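Local coordinates for protein putative tetR family transcriptional regulator (PDB 2Q24) that probably binds cis-regulatory DNA and regulates transcription as a dimeric member of the TetR family, at residues B[88-93]-B[134-139]; B[71-76]-B[127-132]; B[153-158]-B[181-186]; B[84-89]-B[143-148]. All blocks are in the same frame, centred on the assembly; numbering follows the deposited sequence.

Contact 1 (B[88-93]-B[134-139]); sequences EALRAW and TALMDA
Leu136 carries this helix-helix contact, and its two methyl branches divide the work. Its CG stands anti to the carbonyl carbon (chi1 -73°), which sends the isobutyl group across to helix 86-106. CD1 lies over one face of the Trp93 indole, 3.3 Å above the ring plane and offset toward the rim, with Trp93 CG its nearest ring atom at 3.4 Å. CD2 takes the other direction, reaching the methyl CB of Ala89 at 3.9 Å and the backbone N of Leu90 at 3.8 Å. Nearer the backbone, CB of Leu136 meets Leu90 CD1 at 3.9 Å. The CA atoms of Leu90 and Leu136 are 5.5 Å apart, consistent with axes that approach to 9.2 Å and run nearly antiparallel, at 153°. This pairing belongs to the all-helical C-terminal domain of the TetR fold, where helices 86-106 and 125-142 pack side by side in the core. A hydrogen bond from Trp93 NE1 to Leu73 O satisfies the indole N-H and helps to fix the ring's rotation while one face receives the leucine methyl. With an alanine here in place of Trp93, Leu136 CD1 is likely to lose its aromatic support and Leu73 O its indole N-H, with a gap opened between the helices. One residue further along, Met137, modelled as selenomethionine, adds a lighter touch: its CG approaches Leu90 CD1, while Ile146 and Ile150 pack against the same side chain.

Contact 2 (B[71-76]-B[127-132]); sequences ARLCDS and QLIQSA
Cys74 points its thiol into helix 125-142 at a place where the two helices run in nearly the same direction, 22° apart with axes 9.2 Å from each other. With chi1 at -65° its SG stands beside the backbone N, and from there the sulfur sits among backbone and side-chain atoms of consecutive residues: it lies 3.7 Å from Ile129 CG1 and 3.9 Å from Leu128 CB. Leu128 O is also near the sulfur, but no hydrogen bond joins the two segments. Beside the sulfur, Leu73 comes in at about a right angle to Ile129, its CD2 methyl touching Ile129 CG1 at 4.2 Å. One CG1 methylene therefore serves both neighbours of helix 58-75. At the C-terminal end of the contact the small Ala132 lets the backbones draw together: its CB rests 4.1 Å from Cys74 CA, and the two CA atoms are 5.5 Å apart. Trp93 and Tyr100 of helix 86-106 pack on Ile129 as well, while Ser131 and Asp75 meet Asp75 and Ser131 of the second subunit, placing the contact beside the dimer interface. Such close apolar helix packing is how helix 58-75, which follows the predicted helix-turn-helix, joins the C-terminal helical domain of a TetR-family regulator.

Contact 3 (B[153-158]-B[181-186]); sequences TDMFAA and LVLDGL
Met155, modelled as selenomethionine, and Val182 meet where helices 152-165 and 172-185 pack as an antiparallel pair within the C-terminal helical domain of this TetR-family protein. The axes run at 161° but stay 11.6 Å apart, and no CA pair comes nearer than the 7.5 Å between Ala158 and Val182. At this separation the bridging falls mainly to one long side chain. On the tight side this is Met155: CG is anti to the backbone N (chi1 -174°), the chain bends at chi2 (68°), and the selenium and terminal methyl are carried across to the facing helix. There SE lies 3.4 Å from Val182 CG1, the two side chains crossing at a slant. The Met155 methyl then enters a group of aliphatic branches, the Leu183 side chain crossing that of Met155 at about a right angle. Behind this buried part, Leu90 of helix 86-106 packs on both Leu183 and Leu186, and Met137 of helix 125-142 packs on Met155. The other side is looser and nearer solvent. Ala158, partly exposed, has a short CB that gets no closer than 4.4 Å to Val182 CG1. Back in the buried part, the CE methyl of Met155 sits 3.8 Å from Leu183 CD2, 3.9 Å from Leu186 CD1 and, more tightly than usual for carbons, 3.5 Å from Val182 CG1.

Contact 4 (B[84-89]-B[143-148]); sequences LPPAEA and AGEIRS
The first turn of helix 86-106 receives a side chain from the loop that follows helix 125-142, where a Schellman motif at Gly144 ends the preceding helix with positive phi. Just beyond it, Glu145 reaches Ala87 with its carboxylate. From chi1 -72°, with CG beside the backbone N, the chain runs out extended, which brings OE1 to the backbone N of Ala87 at 2.9 Å. The bond is nearly straight, 168° at the hydrogen, and meets OE1 almost along its C-O axis. A bridging water donates to the same oxygen at 2.8 Å and accepts a weak bond from Glu88 N. Around this polar grip lie van der Waals contacts: Pro86 CD lies 3.4 Å from Glu145 OE1, with the two side chains at about a right angle, and Pro86 CG rests 3.8 Å from Ala143 CB. Further in, Ala87 CB has a loose contact with Ile146 CG2 at 4.4 Å. Replacing Glu145 by a glutamine would probably weaken the acceptor for Ala87 N and the water and remove the negative charge at the helix start. A carboxylate bonded to an N-H of the first turn is also likely to interact favourably with the positive end of the helix dipole.

From the N terminus, helix 58-75 supplies the first segment of contact 2, whose loop closes only at 127-132. Before that, the start of helix 86-106 and the residues just before it open contacts 4 and 1, from overlapping segments 84-89 and 88-93. Contacts 1 and 4 both cross contact 2, since their partners at 134-139 and 143-148 follow 127-132; the loop of contact 1 nests inside that of contact 4. Contact 3 comes last, in series, joining helices 152-165 and 172-185. Trp93 ties contact 1 to contact 2, so helices 58-75, 86-106 and 125-142 meet. Leu90 ties contact 1 to contact 3, and Leu186 and Gly185 bond to Arg147, bringing contact 3 against contact 4.

Contact 1 (B[88-93]-B[134-139])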
loop_
_atom_site.group_PDB
_atom_site.type_symbol
_atom_site.label_atom_id
_atom_site.label_comp_id
_atom_site.label_asym_id
_atom_site.label_seq_id
_atom_site.Cartn_x
_atom_site.Cartn_y
_atom_site.Cartn_z
ATOM N N GLU B 88 11.200 -18.300 -7.400
ATOM C CA GLU B 88 10.531 -18.000 -8.674
ATOM C C GLU B 88 9.411 -17.001 -8.496
ATOM O O GLU B 88 9.210 -16.154 -9.383
ATOM C CB GLU B 88 10.008 -19.289 -9.280
ATOM C CG GLU B 88 11.131 -20.157 -9.803
ATOM C CD GLU B 88 10.643 -21.412 -10.515
ATOM O OE1 GLU B 88 9.516 -21.446 -11.084
ATOM O OE2 GLU B 88 11.409 -22.409 -10.512
ATOM N N ALA B 89 8.672 -17.071 -7.383
ATOM C CA ALA B 89 7.769 -15.923 -7.055
ATOM C C ALA B 89 8.519 -14.572 -7.030
ATOM O O ALA B 89 8.094 -13.578 -7.666
ATOM C CB ALA B 89 6.951 -16.154 -5.728
ATOM N N LEU B 90 9.613 -14.499 -6.252
ATOM C CA LEU B 90 10.476 -13.320 -6.240
ATOM C C LEU B 90 10.879 -12.874 -7.663
ATOM O O LEU B 90 10.650 -11.724 -8.028
ATOM C CB LEU B 90 11.703 -13.599 -5.321
ATOM C CG LEU B 90 12.769 -12.508 -5.315
ATOM C CD1 LEU B 90 12.143 -11.167 -4.722
ATOM C CD2 LEU B 90 13.900 -13.107 -4.425
ATOM N N ARG B 91 11.370 -13.797 -8.492
ATOM C CA ARG B 91 11.767 -13.478 -9.862
ATOM C C ARG B 91 10.616 -12.865 -10.675
ATOM O O ARG B 91 10.788 -11.850 -11.326
ATOM C CB ARG B 91 12.318 -14.751 -10.557
ATOM C CG ARG B 91 12.555 -14.642 -12.081
ATOM C CD ARG B 91 13.296 -15.863 -12.654
ATOM N NE ARG B 91 14.424 -16.315 -11.807
ATOM C CZ ARG B 91 15.720 -15.981 -11.948
ATOM N NH1 ARG B 91 16.146 -15.192 -12.922
ATOM N NH2 ARG B 91 16.596 -16.459 -11.099
ATOM N N ALA B 92 9.436 -13.516 -10.650
ATOM C CA ALA B 92 8.278 -12.983 -11.412
ATOM C C ALA B 92 7.922 -11.604 -10.920
ATOM O O ALA B 92 7.668 -10.671 -11.706
ATOM C CB ALA B 92 7.079 -13.924 -11.338
ATOM N N TRP B 93 7.930 -11.431 -9.604
ATOM C CA TRP B 93 7.582 -10.122 -9.048
ATOM C C TRP B 93 8.590 -9.024 -9.393
ATOM O O TRP B 93 8.224 -7.884 -9.628
ATOM C CB TRP B 93 7.434 -10.251 -7.521
ATOM C CG TRP B 93 6.911 -8.975 -6.851
ATOM C CD1 TRP B 93 5.593 -8.643 -6.591
ATOM C CD2 TRP B 93 7.708 -7.905 -6.372
ATOM N NE1 TRP B 93 5.539 -7.403 -5.960
ATOM C CE2 TRP B 93 6.824 -6.922 -5.824
ATOM C CE3 TRP B 93 9.099 -7.660 -6.366
ATOM C CZ2 TRP B 93 7.295 -5.749 -5.228
ATOM C CZ3 TRP B 93 9.580 -6.458 -5.765
ATOM C CH2 TRP B 93 8.670 -5.512 -5.235
ATOM N N THR B 134 10.181 -7.756 1.164
ATOM C CA THR B 134 10.493 -8.514 2.391
ATOM C C THR B 134 9.706 -9.838 2.497
ATOM O O THR B 134 10.276 -10.887 2.864
ATOM C CB THR B 134 10.234 -7.611 3.640
ATOM O OG1 THR B 134 11.122 -6.488 3.573
ATOM C CG2 THR B 134 10.479 -8.370 4.945
ATOM N N ALA B 135 8.405 -9.798 2.186
ATOM C CA ALA B 135 7.585 -11.006 2.222
ATOM C C ALA B 135 8.133 -12.113 1.278
ATOM O O ALA B 135 8.316 -13.283 1.703
ATOM C CB ALA B 135 6.093 -10.695 1.959
ATOM N N LEU B 136 8.494 -11.692 0.073
ATOM C CA LEU B 136 9.079 -12.600 -0.949
ATOM C C LEU B 136 10.422 -13.132 -0.472
ATOM O O LEU B 136 10.677 -14.356 -0.528
ATOM C CB LEU B 136 9.197 -11.858 -2.263
ATOM C CG LEU B 136 7.853 -11.607 -3.028
ATOM C CD1 LEU B 136 8.201 -10.451 -4.031
ATOM C CD2 LEU B 136 7.283 -12.859 -3.688
HETATM N N MSE B 137 11.292 -12.235 -0.008
HETATM C CA MSE B 137 12.642 -12.659 0.411
HETATM C C MSE B 137 12.616 -13.505 1.691
HETATM O O MSE B 137 13.343 -14.479 1.770
HETATM C CB MSE B 137 13.563 -11.449 0.526
HETATM C CG MSE B 137 13.587 -10.696 -0.806
HETATM SE SE MSE B 137 14.869 -9.228 -0.653
HETATM C CE MSE B 137 16.504 -10.194 -0.317
ATOM N N ASP B 138 11.735 -13.172 2.635
ATOM C CA ASP B 138 11.572 -13.993 3.818
ATOM C C ASP B 138 11.162 -15.418 3.403
ATOM O O ASP B 138 11.712 -16.403 3.934
ATOM C CB ASP B 138 10.499 -13.410 4.747
ATOM C CG ASP B 138 11.005 -12.235 5.551
ATOM O OD1 ASP B 138 12.211 -11.875 5.444
ATOM O OD2 ASP B 138 10.172 -11.668 6.309
ATOM N N ALA B 139 10.205 -15.542 2.486
ATOM C CA ALA B 139 9.743 -16.920 2.110
ATOM C C ALA B 139 10.860 -17.678 1.389
ATOM O O ALA B 139 11.073 -18.878 1.618
ATOM C CB ALA B 139 8.501 -16.865 1.226
#

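Contact 2 (B[71-76]-B[127-132])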
loop_
_atom_site.group_PDB
_atom_site.type_symbol
_atom_site.label_atom_id
_atom_site.label_comp_id
_atom_site.label_asym_id
_atom_site.label_seq_id
_atom_site.Cartn_x
_atom_site.Cartn_y
_atom_site.Cartn_z
ATOM N N ALA B 71 -0.462 -0.515 -5.552
ATOM C CA ALA B 71 -1.220 -1.518 -4.819
ATOM C C ALA B 71 -1.298 -2.827 -5.608
ATOM O O ALA B 71 -1.139 -3.918 -5.036
ATOM C CB ALA B 71 -2.598 -1.004 -4.483
ATOM N N ARG B 72 -1.497 -2.756 -6.918
ATOM C CA ARG B 72 -1.503 -4.010 -7.702
ATOM C C ARG B 72 -0.166 -4.779 -7.599
ATOM O O ARG B 72 -0.176 -5.997 -7.462
ATOM C CB ARG B 72 -1.892 -3.765 -9.153
ATOM C CG ARG B 72 -3.409 -3.485 -9.219
ATOM C CD ARG B 72 -3.892 -3.361 -10.681
ATOM N NE ARG B 72 -3.576 -2.037 -11.208
ATOM N N LEU B 73 0.943 -4.047 -7.619
ATOM C CA LEU B 73 2.271 -4.624 -7.489
ATOM C C LEU B 73 2.416 -5.324 -6.123
ATOM O O LEU B 73 2.846 -6.471 -6.050
ATOM C CB LEU B 73 3.329 -3.533 -7.662
ATOM C CG LEU B 73 4.759 -4.005 -7.405
ATOM C CD1 LEU B 73 5.155 -5.063 -8.446
ATOM C CD2 LEU B 73 5.714 -2.800 -7.444
ATOM N N CYS B 74 2.038 -4.632 -5.042
ATOM C CA CYS B 74 2.151 -5.189 -3.716
ATOM C C CYS B 74 1.242 -6.389 -3.470
ATOM O O CYS B 74 1.640 -7.383 -2.861
ATOM C CB CYS B 74 1.914 -4.094 -2.647
ATOM S SG CYS B 74 3.193 -2.816 -2.683
ATOM N N ASP B 75 0.055 -6.315 -4.034
ATOM C CA ASP B 75 -1.000 -7.249 -3.701
ATOM C C ASP B 75 -0.859 -8.532 -4.546
ATOM O O ASP B 75 -1.627 -9.447 -4.355
ATOM C CB ASP B 75 -2.341 -6.563 -3.976
ATOM C CG ASP B 75 -2.691 -5.465 -2.923
ATOM O OD1 ASP B 75 -2.030 -5.365 -1.909
ATOM O OD2 ASP B 75 -3.624 -4.695 -3.184
ATOM N N SER B 76 0.068 -8.538 -5.503
ATOM C CA SER B 76 0.337 -9.735 -6.278
ATOM C C SER B 76 1.122 -10.767 -5.444
ATOM O O SER B 76 1.168 -11.946 -5.831
ATOM C CB SER B 76 1.156 -9.394 -7.576
ATOM O OG SER B 76 2.450 -8.922 -7.250
ATOM N N GLN B 127 7.495 2.189 1.355
ATOM C CA GLN B 127 7.375 1.247 2.479
ATOM C C GLN B 127 6.542 0.019 2.084
ATOM O O GLN B 127 6.869 -1.119 2.436
ATOM C CB GLN B 127 6.733 1.953 3.686
ATOM C CG GLN B 127 7.507 3.196 4.176
ATOM C CD GLN B 127 7.033 4.543 3.591
ATOM O OE1 GLN B 127 7.102 4.800 2.377
ATOM N NE2 GLN B 127 6.594 5.430 4.485
ATOM N N LEU B 128 5.423 0.256 1.409
ATOM C CA LEU B 128 4.534 -0.852 0.990
ATOM C C LEU B 128 5.313 -1.816 0.067
ATOM O O LEU B 128 5.260 -3.051 0.218
ATOM C CB LEU B 128 3.316 -0.288 0.241
ATOM C CG LEU B 128 2.273 0.494 1.062
ATOM C CD1 LEU B 128 1.317 1.228 0.094
ATOM C CD2 LEU B 128 1.501 -0.481 1.922
ATOM N N ILE B 129 6.035 -1.232 -0.895
ATOM C CA ILE B 129 6.734 -2.065 -1.885
ATOM C C ILE B 129 7.927 -2.750 -1.243
ATOM O O ILE B 129 8.185 -3.917 -1.489
ATOM C CB ILE B 129 7.245 -1.223 -3.036
ATOM C CG1 ILE B 129 6.043 -0.713 -3.853
ATOM C CG2 ILE B 129 8.197 -2.090 -3.911
ATOM C CD1 ILE B 129 6.403 0.432 -4.801
ATOM N N GLN B 130 8.643 -2.040 -0.407
ATOM C CA GLN B 130 9.721 -2.728 0.378
ATOM C C GLN B 130 9.200 -3.903 1.217
ATOM O O GLN B 130 9.864 -4.963 1.348
ATOM C CB GLN B 130 10.515 -1.738 1.198
ATOM C CG GLN B 130 11.529 -1.032 0.283
ATOM C CD GLN B 130 12.388 0.050 0.967
ATOM O OE1 GLN B 130 13.149 0.801 0.314
ATOM N NE2 GLN B 130 12.268 0.130 2.262
ATOM N N SER B 131 7.992 -3.761 1.770
ATOM C CA SER B 131 7.434 -4.841 2.569
ATOM C C SER B 131 7.045 -6.027 1.724
ATOM O O SER B 131 7.192 -7.159 2.156
ATOM C CB SER B 131 6.245 -4.329 3.391
ATOM O OG SER B 131 5.824 -5.305 4.340
ATOM N N ALA B 132 6.577 -5.766 0.497
ATOM C CA ALA B 132 6.217 -6.851 -0.451
ATOM C C ALA B 132 7.486 -7.633 -0.778
ATOM O O ALA B 132 7.505 -8.861 -0.831
ATOM C CB ALA B 132 5.632 -6.233 -1.729
#

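Contact 3 (B[153-158]-B[181-186])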
loop_
_atom_site.group_PDB
_atom_site.type_symbol
_atom_site.label_atom_id
_atom_site.label_comp_id
_atom_site.label_asym_id
_atom_site.label_seq_id
_atom_site.Cartn_x
_atom_site.Cartn_y
_atom_site.Cartn_z
ATOM N N THR B 153 15.815 -3.268 1.643
ATOM C CA THR B 153 16.035 -1.899 1.145
ATOM C C THR B 153 17.152 -1.878 0.063
ATOM O O THR B 153 17.166 -1.038 -0.860
ATOM C CB THR B 153 16.319 -0.913 2.272
ATOM O OG1 THR B 153 16.521 0.379 1.693
ATOM C CG2 THR B 153 17.520 -1.303 3.014
ATOM N N ASP B 154 18.096 -2.798 0.214
ATOM C CA ASP B 154 19.174 -2.903 -0.769
ATOM C C ASP B 154 18.648 -3.532 -2.045
ATOM O O ASP B 154 18.966 -3.101 -3.143
ATOM C CB ASP B 154 20.352 -3.735 -0.224
ATOM C CG ASP B 154 21.155 -3.013 0.817
ATOM O OD1 ASP B 154 21.056 -1.767 0.957
ATOM O OD2 ASP B 154 21.937 -3.708 1.483
HETATM N N MSE B 155 17.814 -4.559 -1.917
HETATM C CA MSE B 155 17.237 -5.160 -3.096
HETATM C C MSE B 155 16.364 -4.122 -3.819
HETATM O O MSE B 155 16.304 -4.057 -5.052
HETATM C CB MSE B 155 16.430 -6.404 -2.687
HETATM C CG MSE B 155 15.926 -7.175 -3.827
HETATM SE SE MSE B 155 17.490 -8.044 -4.825
HETATM C CE MSE B 155 16.280 -8.960 -6.050
ATOM N N PHE B 156 15.631 -3.319 -3.041
ATOM C CA PHE B 156 14.829 -2.301 -3.686
ATOM C C PHE B 156 15.717 -1.373 -4.547
ATOM O O PHE B 156 15.398 -1.024 -5.682
ATOM C CB PHE B 156 14.066 -1.503 -2.628
ATOM C CG PHE B 156 13.115 -0.476 -3.204
ATOM C CD1 PHE B 156 11.719 -0.705 -3.179
ATOM C CD2 PHE B 156 13.576 0.740 -3.693
ATOM C CE1 PHE B 156 10.833 0.263 -3.637
ATOM C CE2 PHE B 156 12.685 1.700 -4.197
ATOM C CZ PHE B 156 11.285 1.421 -4.187
ATOM N N ALA B 157 16.823 -0.932 -3.969
ATOM C CA ALA B 157 17.723 -0.000 -4.670
ATOM C C ALA B 157 18.332 -0.673 -5.918
ATOM O O ALA B 157 18.559 -0.047 -6.919
ATOM C CB ALA B 157 18.825 0.417 -3.731
ATOM N N ALA B 158 18.608 -1.961 -5.810
ATOM C CA ALA B 158 19.148 -2.723 -6.985
ATOM C C ALA B 158 18.151 -2.721 -8.111
ATOM O O ALA B 158 18.458 -2.393 -9.256
ATOM C CB ALA B 158 19.507 -4.200 -6.518
ATOM N N LEU B 181 21.225 -11.370 -13.018
ATOM C CA LEU B 181 22.494 -11.180 -12.318
ATOM C C LEU B 181 22.214 -10.910 -10.854
ATOM O O LEU B 181 22.855 -11.497 -9.968
ATOM C CB LEU B 181 23.294 -10.022 -12.914
ATOM C CG LEU B 181 24.593 -9.639 -12.237
ATOM C CD1 LEU B 181 25.617 -10.793 -12.221
ATOM C CD2 LEU B 181 25.160 -8.452 -12.985
ATOM N N VAL B 182 21.244 -10.038 -10.598
ATOM C CA VAL B 182 20.884 -9.681 -9.180
ATOM C C VAL B 182 20.320 -10.895 -8.444
ATOM O O VAL B 182 20.730 -11.181 -7.319
ATOM C CB VAL B 182 19.876 -8.505 -9.149
ATOM C CG1 VAL B 182 19.247 -8.374 -7.773
ATOM C CG2 VAL B 182 20.618 -7.215 -9.526
ATOM N N LEU B 183 19.422 -11.641 -9.096
ATOM C CA LEU B 183 18.875 -12.857 -8.480
ATOM C C LEU B 183 19.949 -13.906 -8.257
ATOM O O LEU B 183 19.927 -14.596 -7.227
ATOM C CB LEU B 183 17.673 -13.427 -9.259
ATOM C CG LEU B 183 16.509 -12.392 -9.252
ATOM C CD1 LEU B 183 15.525 -12.775 -10.318
ATOM C CD2 LEU B 183 15.843 -12.293 -7.910
ATOM N N ASP B 184 20.923 -13.984 -9.169
ATOM C CA ASP B 184 22.082 -14.874 -8.944
ATOM C C ASP B 184 22.943 -14.458 -7.742
ATOM O O ASP B 184 23.508 -15.325 -7.059
ATOM C CB ASP B 184 22.946 -15.015 -10.193
ATOM C CG ASP B 184 22.296 -15.896 -11.238
ATOM O OD1 ASP B 184 21.264 -16.569 -10.925
ATOM O OD2 ASP B 184 22.778 -15.847 -12.380
ATOM N N GLY B 185 23.022 -13.162 -7.457
ATOM C CA GLY B 185 23.733 -12.693 -6.236
ATOM C C GLY B 185 23.030 -13.209 -4.961
ATOM O O GLY B 185 23.641 -13.224 -3.884
ATOM N N LEU B 186 21.749 -13.618 -5.092
ATOM C CA LEU B 186 20.968 -14.079 -3.937
ATOM C C LEU B 186 21.191 -15.565 -3.689
ATOM O O LEU B 186 20.710 -16.104 -2.693
ATOM C CB LEU B 186 19.457 -13.866 -4.187
ATOM C CG LEU B 186 19.055 -12.375 -4.243
ATOM C CD1 LEU B 186 17.532 -12.314 -4.433
ATOM C CD2 LEU B 186 19.517 -11.545 -3.030
#

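Contact 4 (B[84-89]-B[143-148])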
loop_
_atom_site.group_PDB
_atom_site.type_symbol
_atom_site.label_atom_id
_atom_site.label_comp_id
_atom_site.label_asym_id
_atom_site.label_seq_id
_atom_site.Cartn_x
_atom_site.Cartn_y
_atom_site.Cartn_z
ATOM N N LEU B 84 3.944 -20.382 -7.133
ATOM C CA LEU B 84 5.323 -20.631 -7.509
ATOM C C LEU B 84 6.232 -20.889 -6.307
ATOM O O LEU B 84 6.001 -20.335 -5.231
ATOM C CB LEU B 84 5.891 -19.381 -8.221
ATOM C CG LEU B 84 5.255 -19.025 -9.564
ATOM C CD1 LEU B 84 5.794 -17.645 -9.990
ATOM C CD2 LEU B 84 5.619 -20.138 -10.637
ATOM N N PRO B 85 7.301 -21.680 -6.518
ATOM C CA PRO B 85 8.323 -21.805 -5.471
ATOM C C PRO B 85 8.822 -20.389 -5.177
ATOM O O PRO B 85 8.815 -19.516 -6.082
ATOM C CB PRO B 85 9.434 -22.591 -6.163
ATOM C CG PRO B 85 8.783 -23.264 -7.337
ATOM C CD PRO B 85 7.685 -22.375 -7.765
ATOM N N PRO B 86 9.171 -20.099 -3.902
ATOM C CA PRO B 86 9.337 -18.698 -3.538
ATOM C C PRO B 86 10.406 -17.909 -4.263
ATOM O O PRO B 86 10.148 -16.740 -4.557
ATOM C CB PRO B 86 9.565 -18.715 -2.019
ATOM C CG PRO B 86 9.948 -20.101 -1.700
ATOM C CD PRO B 86 9.282 -20.999 -2.740
ATOM N N ALA B 87 11.545 -18.511 -4.613
ATOM C CA ALA B 87 12.533 -17.767 -5.419
ATOM C C ALA B 87 12.005 -17.413 -6.817
ATOM O O ALA B 87 12.326 -16.360 -7.345
ATOM C CB ALA B 87 13.889 -18.546 -5.523
ATOM N N GLU B 88 11.200 -18.300 -7.400
ATOM C CA GLU B 88 10.531 -18.000 -8.674
ATOM C C GLU B 88 9.411 -17.001 -8.496
ATOM O O GLU B 88 9.210 -16.154 -9.383
ATOM C CB GLU B 88 10.008 -19.289 -9.280
ATOM C CG GLU B 88 11.131 -20.157 -9.803
ATOM C CD GLU B 88 10.643 -21.412 -10.515
ATOM O OE1 GLU B 88 9.516 -21.446 -11.084
ATOM O OE2 GLU B 88 11.409 -22.409 -10.512
ATOM N N ALA B 89 8.672 -17.071 -7.383
ATOM C CA ALA B 89 7.769 -15.923 -7.055
ATOM C C ALA B 89 8.519 -14.572 -7.030
ATOM O O ALA B 89 8.094 -13.578 -7.666
ATOM C CB ALA B 89 6.951 -16.154 -5.728
ATOM N N ALA B 143 12.906 -21.128 2.762
ATOM C CA ALA B 143 12.910 -22.349 1.986
ATOM C C ALA B 143 14.319 -22.777 1.559
ATOM O O ALA B 143 14.494 -23.792 0.892
ATOM C CB ALA B 143 11.975 -22.209 0.751
ATOM N N GLY B 144 15.316 -22.004 1.971
ATOM C CA GLY B 144 16.698 -22.229 1.603
ATOM C C GLY B 144 17.029 -21.927 0.155
ATOM O O GLY B 144 18.085 -22.343 -0.319
ATOM N N GLU B 145 16.151 -21.199 -0.551
ATOM C CA GLU B 145 16.330 -21.002 -1.988
ATOM C C GLU B 145 17.144 -19.761 -2.295
ATOM O O GLU B 145 17.604 -19.597 -3.434
ATOM C CB GLU B 145 14.950 -20.915 -2.687
ATOM C CG GLU B 145 14.262 -22.289 -2.724
ATOM C CD GLU B 145 12.863 -22.268 -3.369
ATOM O OE1 GLU B 145 12.451 -21.218 -3.919
ATOM O OE2 GLU B 145 12.182 -23.308 -3.294
ATOM N N ILE B 146 17.214 -18.853 -1.319
ATOM C CA ILE B 146 18.121 -17.710 -1.380
ATOM C C ILE B 146 18.848 -17.571 -0.060
ATOM O O ILE B 146 18.410 -18.109 0.999
ATOM C CB ILE B 146 17.423 -16.339 -1.718
ATOM C CG1 ILE B 146 16.395 -15.958 -0.651
ATOM C CG2 ILE B 146 16.853 -16.357 -3.158
ATOM C CD1 ILE B 146 15.995 -14.436 -0.708
ATOM N N ARG B 147 19.954 -16.838 -0.095
ATOM C CA ARG B 147 20.635 -16.411 1.127
ATOM C C ARG B 147 19.693 -15.580 1.977
ATOM O O ARG B 147 18.711 -14.993 1.493
ATOM C CB ARG B 147 21.890 -15.586 0.789
ATOM C CG ARG B 147 21.553 -14.349 -0.022
ATOM C CD ARG B 147 22.776 -13.817 -0.800
ATOM N NE ARG B 147 23.819 -13.336 0.140
ATOM C CZ ARG B 147 24.947 -12.761 -0.257
ATOM N NH1 ARG B 147 25.220 -12.626 -1.573
ATOM N NH2 ARG B 147 25.814 -12.333 0.668
ATOM N N SER B 148 20.000 -15.515 3.265
ATOM C CA SER B 148 19.100 -14.817 4.193
ATOM C C SER B 148 19.683 -13.483 4.692
ATOM O O SER B 148 19.053 -12.789 5.520
ATOM C CB SER B 148 18.806 -15.708 5.406
ATOM O OG SER B 148 20.020 -15.979 6.070
HETATM O O HOH W 1 12.426 -21.343 -6.729
#